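Local structure of 16S rRNA aminocarboxypropyltransferase (Vulcanisaeta distributa, 5APG) at residues A[45-50]-A[176-181]; A[93-98]-A[163-168]. The protein transfers the 3-amino-3-carboxypropyl group of S-adenosylmethionine to rRNA, probably to an N1-methylpseudouridine of 16S rRNA as the last step of its hypermodification. One frame throughout, in Å; residues are numbered along the deposited sequence.

Contact 1: residues A[45-50]-A[176-181]. With EEM ([(3S)-3-amino-4-hydroxy-4-oxo-butyl]-[[(2S,3S,4R,5R)-5-(6-aminopurin-9-yl)-3,4-dihydroxy-oxolan-2-yl]methyl]-methyl-selanium), chain D.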
loop_
_atom_site.group_PDB
_atom_site.type_symbol
_atom_site.label_atom_id
_atom_site.label_comp_id
_atom_site.label_asym_id
_atom_site.label_seq_id
_atom_site.Cartn_x
_atom_site.Cartn_y
_atom_site.Cartn_z
ATOM N N LEU A 45 4.315 4.800 0.982
ATOM C CA LEU A 45 3.087 4.524 0.261
ATOM C C LEU A 45 2.130 5.668 0.544
ATOM O O LEU A 45 2.021 6.142 1.677
ATOM C CB LEU A 45 2.488 3.178 0.662
ATOM C CG LEU A 45 3.342 1.948 0.327
ATOM C CD1 LEU A 45 2.562 0.674 0.590
ATOM C CD2 LEU A 45 3.834 1.988 -1.112
ATOM N N ASP A 46 1.461 6.133 -0.501
ATOM C CA ASP A 46 0.580 7.281 -0.390
ATOM C C ASP A 46 -0.462 7.172 -1.486
ATOM O O ASP A 46 -0.157 7.411 -2.652
ATOM C CB ASP A 46 1.378 8.586 -0.506
ATOM C CG ASP A 46 0.524 9.828 -0.290
ATOM O OD1 ASP A 46 -0.719 9.768 -0.430
ATOM O OD2 ASP A 46 1.113 10.886 0.012
ATOM N N PRO A 47 -1.697 6.807 -1.115
ATOM C CA PRO A 47 -2.764 6.630 -2.104
ATOM C C PRO A 47 -3.249 7.939 -2.725
ATOM O O PRO A 47 -4.006 7.881 -3.692
ATOM C CB PRO A 47 -3.879 5.964 -1.289
ATOM C CG PRO A 47 -3.685 6.503 0.091
ATOM C CD PRO A 47 -2.181 6.603 0.263
ATOM N N THR A 48 -2.819 9.086 -2.198
ATOM C CA THR A 48 -3.297 10.377 -2.693
ATOM C C THR A 48 -2.444 10.978 -3.806
ATOM O O THR A 48 -2.852 11.955 -4.432
ATOM C CB THR A 48 -3.383 11.434 -1.561
ATOM O OG1 THR A 48 -2.062 11.804 -1.144
ATOM C CG2 THR A 48 -4.173 10.892 -0.371
ATOM N N VAL A 49 -1.256 10.427 -4.040
ATOM C CA VAL A 49 -0.411 10.922 -5.130
ATOM C C VAL A 49 -0.683 10.113 -6.398
ATOM O O VAL A 49 -1.345 9.077 -6.347
ATOM C CB VAL A 49 1.092 10.858 -4.779
ATOM C CG1 VAL A 49 1.379 11.671 -3.519
ATOM C CG2 VAL A 49 1.562 9.413 -4.616
ATOM N N LYS A 50 -0.175 10.585 -7.532
ATOM C CA LYS A 50 -0.473 9.958 -8.816
ATOM C C LYS A 50 0.683 9.113 -9.342
ATOM O O LYS A 50 0.541 8.412 -10.347
ATOM C CB LYS A 50 -0.843 11.027 -9.851
ATOM C CG LYS A 50 -2.052 11.857 -9.473
ATOM C CD LYS A 50 -3.268 10.962 -9.240
ATOM C CE LYS A 50 -4.453 11.766 -8.723
ATOM N NZ LYS A 50 -4.378 11.971 -7.247
ATOM N N GLN A 176 -11.933 9.845 -7.167
ATOM C CA GLN A 176 -13.331 9.569 -6.861
ATOM C C GLN A 176 -13.516 8.349 -5.953
ATOM O O GLN A 176 -14.362 8.366 -5.058
ATOM C CB GLN A 176 -14.134 9.381 -8.148
ATOM C CG GLN A 176 -15.547 8.887 -7.911
ATOM C CD GLN A 176 -16.407 9.885 -7.151
ATOM O OE1 GLN A 176 -16.080 11.070 -7.059
ATOM N NE2 GLN A 176 -17.516 9.406 -6.600
ATOM N N LEU A 177 -12.741 7.291 -6.184
ATOM C CA LEU A 177 -12.821 6.103 -5.334
ATOM C C LEU A 177 -12.545 6.448 -3.877
ATOM O O LEU A 177 -13.140 5.873 -2.965
ATOM C CB LEU A 177 -11.844 5.019 -5.795
ATOM C CG LEU A 177 -12.060 4.421 -7.185
ATOM C CD1 LEU A 177 -10.999 3.363 -7.465
ATOM C CD2 LEU A 177 -13.464 3.838 -7.310
HETATM N N MSE A 178 -11.638 7.395 -3.660
HETATM C CA MSE A 178 -11.298 7.803 -2.304
HETATM C C MSE A 178 -12.284 8.824 -1.754
HETATM O O MSE A 178 -12.551 8.848 -0.553
HETATM C CB MSE A 178 -9.881 8.361 -2.258
HETATM C CG MSE A 178 -8.819 7.277 -2.335
HETATM SE SE MSE A 178 -7.043 8.036 -2.290
HETATM C CE MSE A 178 -7.155 9.128 -3.908
ATOM N N ARG A 179 -12.813 9.669 -2.635
ATOM C CA ARG A 179 -13.816 10.656 -2.248
ATOM C C ARG A 179 -15.025 9.962 -1.626
ATOM O O ARG A 179 -15.621 10.466 -0.674
ATOM C CB ARG A 179 -14.241 11.496 -3.458
ATOM C CG ARG A 179 -14.791 12.874 -3.110
ATOM C CD ARG A 179 -14.427 13.898 -4.179
ATOM N NE ARG A 179 -14.658 13.379 -5.520
ATOM C CZ ARG A 179 -13.869 13.619 -6.560
ATOM N NH1 ARG A 179 -12.787 14.374 -6.414
ATOM N NH2 ARG A 179 -14.158 13.101 -7.747
ATOM N N VAL A 180 -15.367 8.797 -2.167
ATOM C CA VAL A 180 -16.465 7.981 -1.654
ATOM C C VAL A 180 -16.263 7.633 -0.182
ATOM O O VAL A 180 -17.196 7.700 0.619
ATOM C CB VAL A 180 -16.616 6.677 -2.470
ATOM C CG1 VAL A 180 -17.554 5.702 -1.769
ATOM C CG2 VAL A 180 -17.112 6.986 -3.876
ATOM N N LEU A 181 -15.035 7.278 0.173
ATOM C CA LEU A 181 -14.714 6.890 1.541
ATOM C C LEU A 181 -14.544 8.103 2.443
ATOM O O LEU A 181 -14.866 8.057 3.629
ATOM C CB LEU A 181 -13.447 6.042 1.563
ATOM C CG LEU A 181 -13.589 4.665 0.917
ATOM C CD1 LEU A 181 -12.239 4.009 0.840
ATOM C CD2 LEU A 181 -14.560 3.802 1.708
HETATM C C2 EEM D . -0.885 3.361 -1.791
HETATM N N3 EEM D . -0.983 2.972 -0.556
HETATM C C4 EEM D . -2.016 2.245 -0.170
HETATM C "C1'" EEM D . -1.618 1.722 2.264
HETATM C "C2'" EEM D . -1.624 3.198 2.734
HETATM C "C3'" EEM D . -2.744 3.237 3.555
HETATM C "C4'" EEM D . -2.888 2.065 4.197
HETATM C "C5'" EEM D . -4.289 1.600 4.344
HETATM O O EEM D . -5.551 -2.590 7.121
HETATM C C EEM D . -6.382 -2.081 7.822
HETATM O OXT EEM D . -6.573 -2.495 8.953
HETATM C CA EEM D . -7.172 -0.888 7.333
HETATM N N EEM D . -8.214 -0.622 8.285
HETATM C CB EEM D . -6.180 0.261 7.226
HETATM C CG EEM D . -6.679 1.451 6.432
HETATM SE SE EEM D . -5.164 2.560 5.801
HETATM C CE EEM D . -5.817 4.202 5.007
HETATM O "O4'" EEM D . -2.252 1.046 3.131
HETATM O "O3'" EEM D . -2.776 4.448 4.407
HETATM O "O2'" EEM D . -0.449 3.262 3.550
HETATM N N9 EEM D . -2.398 1.705 0.996
HETATM C C8 EEM D . -3.537 1.084 0.760
HETATM N N7 EEM D . -3.908 1.214 -0.494
HETATM C C5 EEM D . -2.966 1.937 -1.124
HETATM N N1 EEM D . -1.762 3.098 -2.738
HETATM C C6 EEM D . -2.821 2.396 -2.463
HETATM N N6 EEM D . -3.786 2.111 -3.449
#
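T48 and M178 bring the two backbones closest, with CA atoms 8.4 Å apart, where the type I turn D46–V49 faces one side of helix 170-182. M178, modelled as selenomethionine, spans that gap almost alone. Its chain runs out from the helix and then bends at the selenium (chi3 -61°), which turns the methyl alongside the carbonyl of P47, toward T48. P47 O therefore meets both ends of the last bond, 3.3 Å from M178 SE and 3.4 Å from M178 CE. The ring of P47 adds an apolar touch, its CB lying 3.9 Å from SE of M178, and T48 rests against the same selenoether end, nearest through its CA and CG2.

P47 also works on its other side. Its ring lies over one face of the adenine of EEM, the selenium analogue of S-adenosylmethionine, with P47 CB 3.8 Å from EEM N1. L45 brings its CB up to N3. The loop after strand 43-45 thus forms part of the adenine side of the donor pocket in this SPOUT-fold enzyme.

D46 holds the turn in shape. Its CG stands anti to the backbone N (chi1 -176°), and OD1 accepts twice from T48: from N on the anti side at 2.8 Å (N-H...O 153°), an Asx turn, and from OG1 on the syn side at a short 2.5 Å, both tilted toward the same carboxylate face. OD2 forms a salt bridge with R90.

No hydrogen bond crosses between turn and helix, yet P47 O also bonds to Y108 OH. The chemistry is that of a polar turn fixed by its own carboxylate, presenting a proline to the adenine while a soft, polarisable side chain backs that proline from the helix.

Contact 2: residues A[93-98]-A[163-168]. With EEM ([(3S)-3-amino-4-hydroxy-4-oxo-butyl]-[[(2S,3S,4R,5R)-5-(6-aminopurin-9-yl)-3,4-dihydroxy-oxolan-2-yl]methyl]-methyl-selanium), chain D.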
loop_
_atom_site.group_PDB
_atom_site.type_symbol
_atom_site.label_atom_id
_atom_site.label_comp_id
_atom_site.label_asym_id
_atom_site.label_seq_id
_atom_site.Cartn_x
_atom_site.Cartn_y
_atom_site.Cartn_z
ATOM N N LEU A 93 0.216 2.854 -5.048
ATOM C CA LEU A 93 0.329 1.542 -5.651
ATOM C C LEU A 93 -0.364 1.569 -7.001
ATOM O O LEU A 93 -1.347 2.281 -7.177
ATOM C CB LEU A 93 -0.283 0.461 -4.760
ATOM C CG LEU A 93 0.515 0.132 -3.499
ATOM C CD1 LEU A 93 -0.331 -0.730 -2.594
ATOM C CD2 LEU A 93 1.823 -0.569 -3.859
ATOM N N PRO A 94 0.158 0.801 -7.964
ATOM C CA PRO A 94 -0.592 0.580 -9.199
ATOM C C PRO A 94 -1.908 -0.108 -8.874
ATOM O O PRO A 94 -2.038 -0.726 -7.810
ATOM C CB PRO A 94 0.331 -0.321 -10.033
ATOM C CG PRO A 94 1.300 -0.884 -9.072
ATOM C CD PRO A 94 1.468 0.131 -7.983
ATOM N N LEU A 95 -2.868 -0.006 -9.783
ATOM C CA LEU A 95 -4.235 -0.424 -9.512
ATOM C C LEU A 95 -4.352 -1.923 -9.269
ATOM O O LEU A 95 -3.980 -2.736 -10.120
ATOM C CB LEU A 95 -5.144 -0.012 -10.670
ATOM C CG LEU A 95 -6.629 -0.246 -10.397
ATOM C CD1 LEU A 95 -7.117 0.681 -9.294
ATOM C CD2 LEU A 95 -7.431 -0.054 -11.660
ATOM N N LEU A 96 -4.883 -2.278 -8.103
ATOM C CA LEU A 96 -5.045 -3.671 -7.715
ATOM C C LEU A 96 -6.421 -3.881 -7.100
ATOM O O LEU A 96 -7.078 -2.929 -6.678
ATOM C CB LEU A 96 -3.946 -4.089 -6.733
ATOM C CG LEU A 96 -2.536 -4.143 -7.326
ATOM C CD1 LEU A 96 -1.471 -4.025 -6.236
ATOM C CD2 LEU A 96 -2.339 -5.423 -8.130
ATOM N N ILE A 97 -6.850 -5.135 -7.056
ATOM C CA ILE A 97 -8.158 -5.483 -6.529
ATOM C C ILE A 97 -8.016 -6.022 -5.107
ATOM O O ILE A 97 -7.195 -6.902 -4.856
ATOM C CB ILE A 97 -8.844 -6.531 -7.426
ATOM C CG1 ILE A 97 -8.926 -6.028 -8.873
ATOM C CG2 ILE A 97 -10.219 -6.878 -6.899
ATOM C CD1 ILE A 97 -9.627 -4.691 -9.014
ATOM N N ALA A 98 -8.804 -5.489 -4.179
ATOM C CA ALA A 98 -8.744 -5.925 -2.784
ATOM C C ALA A 98 -9.265 -7.350 -2.633
ATOM O O ALA A 98 -10.204 -7.753 -3.321
ATOM C CB ALA A 98 -9.540 -4.972 -1.888
ATOM N N GLU A 163 -7.322 -0.260 -18.428
ATOM C CA GLU A 163 -8.306 -1.280 -18.771
ATOM C C GLU A 163 -8.994 -1.810 -17.517
ATOM O O GLU A 163 -10.197 -2.078 -17.522
ATOM C CB GLU A 163 -7.656 -2.428 -19.545
ATOM C CG GLU A 163 -8.616 -3.570 -19.847
ATOM C CD GLU A 163 -8.465 -4.112 -21.254
ATOM O OE1 GLU A 163 -7.314 -4.300 -21.705
ATOM O OE2 GLU A 163 -9.501 -4.354 -21.909
ATOM N N LEU A 164 -8.228 -1.951 -16.443
ATOM C CA LEU A 164 -8.770 -2.460 -15.190
ATOM C C LEU A 164 -9.738 -1.461 -14.553
ATOM O O LEU A 164 -10.820 -1.838 -14.112
ATOM C CB LEU A 164 -7.636 -2.800 -14.220
ATOM C CG LEU A 164 -8.041 -3.397 -12.873
ATOM C CD1 LEU A 164 -8.928 -4.613 -13.073
ATOM C CD2 LEU A 164 -6.801 -3.761 -12.070
ATOM N N LEU A 165 -9.354 -0.188 -14.514
ATOM C CA LEU A 165 -10.232 0.841 -13.961
ATOM C C LEU A 165 -11.329 1.220 -14.953
ATOM O O LEU A 165 -12.415 1.643 -14.564
ATOM C CB LEU A 165 -9.431 2.084 -13.565
ATOM C CG LEU A 165 -10.125 3.042 -12.593
ATOM C CD1 LEU A 165 -10.617 2.287 -11.365
ATOM C CD2 LEU A 165 -9.191 4.177 -12.193
ATOM N N GLY A 166 -11.034 1.067 -16.240
ATOM C CA GLY A 166 -12.017 1.305 -17.283
ATOM C C GLY A 166 -12.141 2.769 -17.662
ATOM O O GLY A 166 -13.160 3.183 -18.215
ATOM N N VAL A 167 -11.108 3.550 -17.361
ATOM C CA VAL A 167 -11.072 4.969 -17.708
ATOM C C VAL A 167 -9.709 5.352 -18.278
ATOM O O VAL A 167 -8.682 4.792 -17.893
ATOM C CB VAL A 167 -11.368 5.881 -16.486
ATOM C CG1 VAL A 167 -12.801 5.708 -16.005
ATOM C CG2 VAL A 167 -10.385 5.605 -15.352
ATOM N N ASP A 168 -9.704 6.305 -19.205
ATOM C CA ASP A 168 -8.453 6.898 -19.652
ATOM C C ASP A 168 -7.929 7.859 -18.596
ATOM O O ASP A 168 -6.722 7.968 -18.381
ATOM C CB ASP A 168 -8.639 7.626 -20.978
ATOM C CG ASP A 168 -8.721 6.678 -22.152
ATOM O OD1 ASP A 168 -7.920 5.725 -22.192
ATOM O OD2 ASP A 168 -9.583 6.881 -23.023
HETATM C C2 EEM D . -0.885 3.361 -1.791
HETATM N N3 EEM D . -0.983 2.972 -0.556
HETATM C C4 EEM D . -2.016 2.245 -0.170
HETATM C "C1'" EEM D . -1.618 1.722 2.264
HETATM C "C2'" EEM D . -1.624 3.198 2.734
HETATM C "C3'" EEM D . -2.744 3.237 3.555
HETATM C "C4'" EEM D . -2.888 2.065 4.197
HETATM C "C5'" EEM D . -4.289 1.600 4.344
HETATM O O EEM D . -5.551 -2.590 7.121
HETATM C C EEM D . -6.382 -2.081 7.822
HETATM O OXT EEM D . -6.573 -2.495 8.953
HETATM C CA EEM D . -7.172 -0.888 7.333
HETATM N N EEM D . -8.214 -0.622 8.285
HETATM C CB EEM D . -6.180 0.261 7.226
HETATM C CG EEM D . -6.679 1.451 6.432
HETATM SE SE EEM D . -5.164 2.560 5.801
HETATM C CE EEM D . -5.817 4.202 5.007
HETATM O "O4'" EEM D . -2.252 1.046 3.131
HETATM O "O3'" EEM D . -2.776 4.448 4.407
HETATM O "O2'" EEM D . -0.449 3.262 3.550
HETATM N N9 EEM D . -2.398 1.705 0.996
HETATM C C8 EEM D . -3.537 1.084 0.760
HETATM N N7 EEM D . -3.908 1.214 -0.494
HETATM C C5 EEM D . -2.966 1.937 -1.124
HETATM N N1 EEM D . -1.762 3.098 -2.738
HETATM C C6 EEM D . -2.821 2.396 -2.463
HETATM N N6 EEM D . -3.786 2.111 -3.449
#
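L95 pushes its CD2 methyl into the end of helix 160-165, between L164 and L165. That methyl sits 3.6 Å from L164 CG and 3.5 Å from L165 CB, the latter tight for two carbons, and it also reaches the backbone, with L95 CD2 3.4 Å from L165 N. L95 has its CG anti to the backbone N (chi1 -172°), which carries CG and its CD2 branch toward the helix; its side chain meets that of L165 at about a right angle. L164 answers with CD2, 3.6 Å from L95 O, while its other methyl, CD1, lies 4.1 Å from I97 CD1.

Around this apolar patch E161, a turn earlier on the same helix, accepts from L95 N through OE2, while Y153 OH and N146 OD1 of helix 141-153 bond to L95 O and I97 N. L165 leans on L174.

At the start of the segment, L93 N donates to EEM N1 (3.1 Å, 167°), and its side chain covers a face of the adenine. In SPOUT enzymes this region generally belongs to the knotted C-terminal part. Packing and polar bonds join the loop to helix 160-165, and its L93 N-H meets the adenine edge, consistent with a neutral base whose N1 is an acceptor.

Overall arrangement
From the N terminus, the chain leaves strand 43-45 of the central parallel sheet through 45-50, and contact 1 closes a very long loop by joining that turn to the last helix, 170-182. Within this loop, after strand 89-91, segment 93-98 meets helix 160-165 in contact 2, so the second closure lies wholly inside the first. Helices 160-165 and 170-182 are consecutive and touch through L165 and L177; at the other end L45 packs on L93. The two contacts share the S-adenosylmethionine analogue: P47 and L93 lie on opposite faces of its adenine. Together they tie the C-terminal helices to two loops at the donor-binding end of the SPOUT sheet.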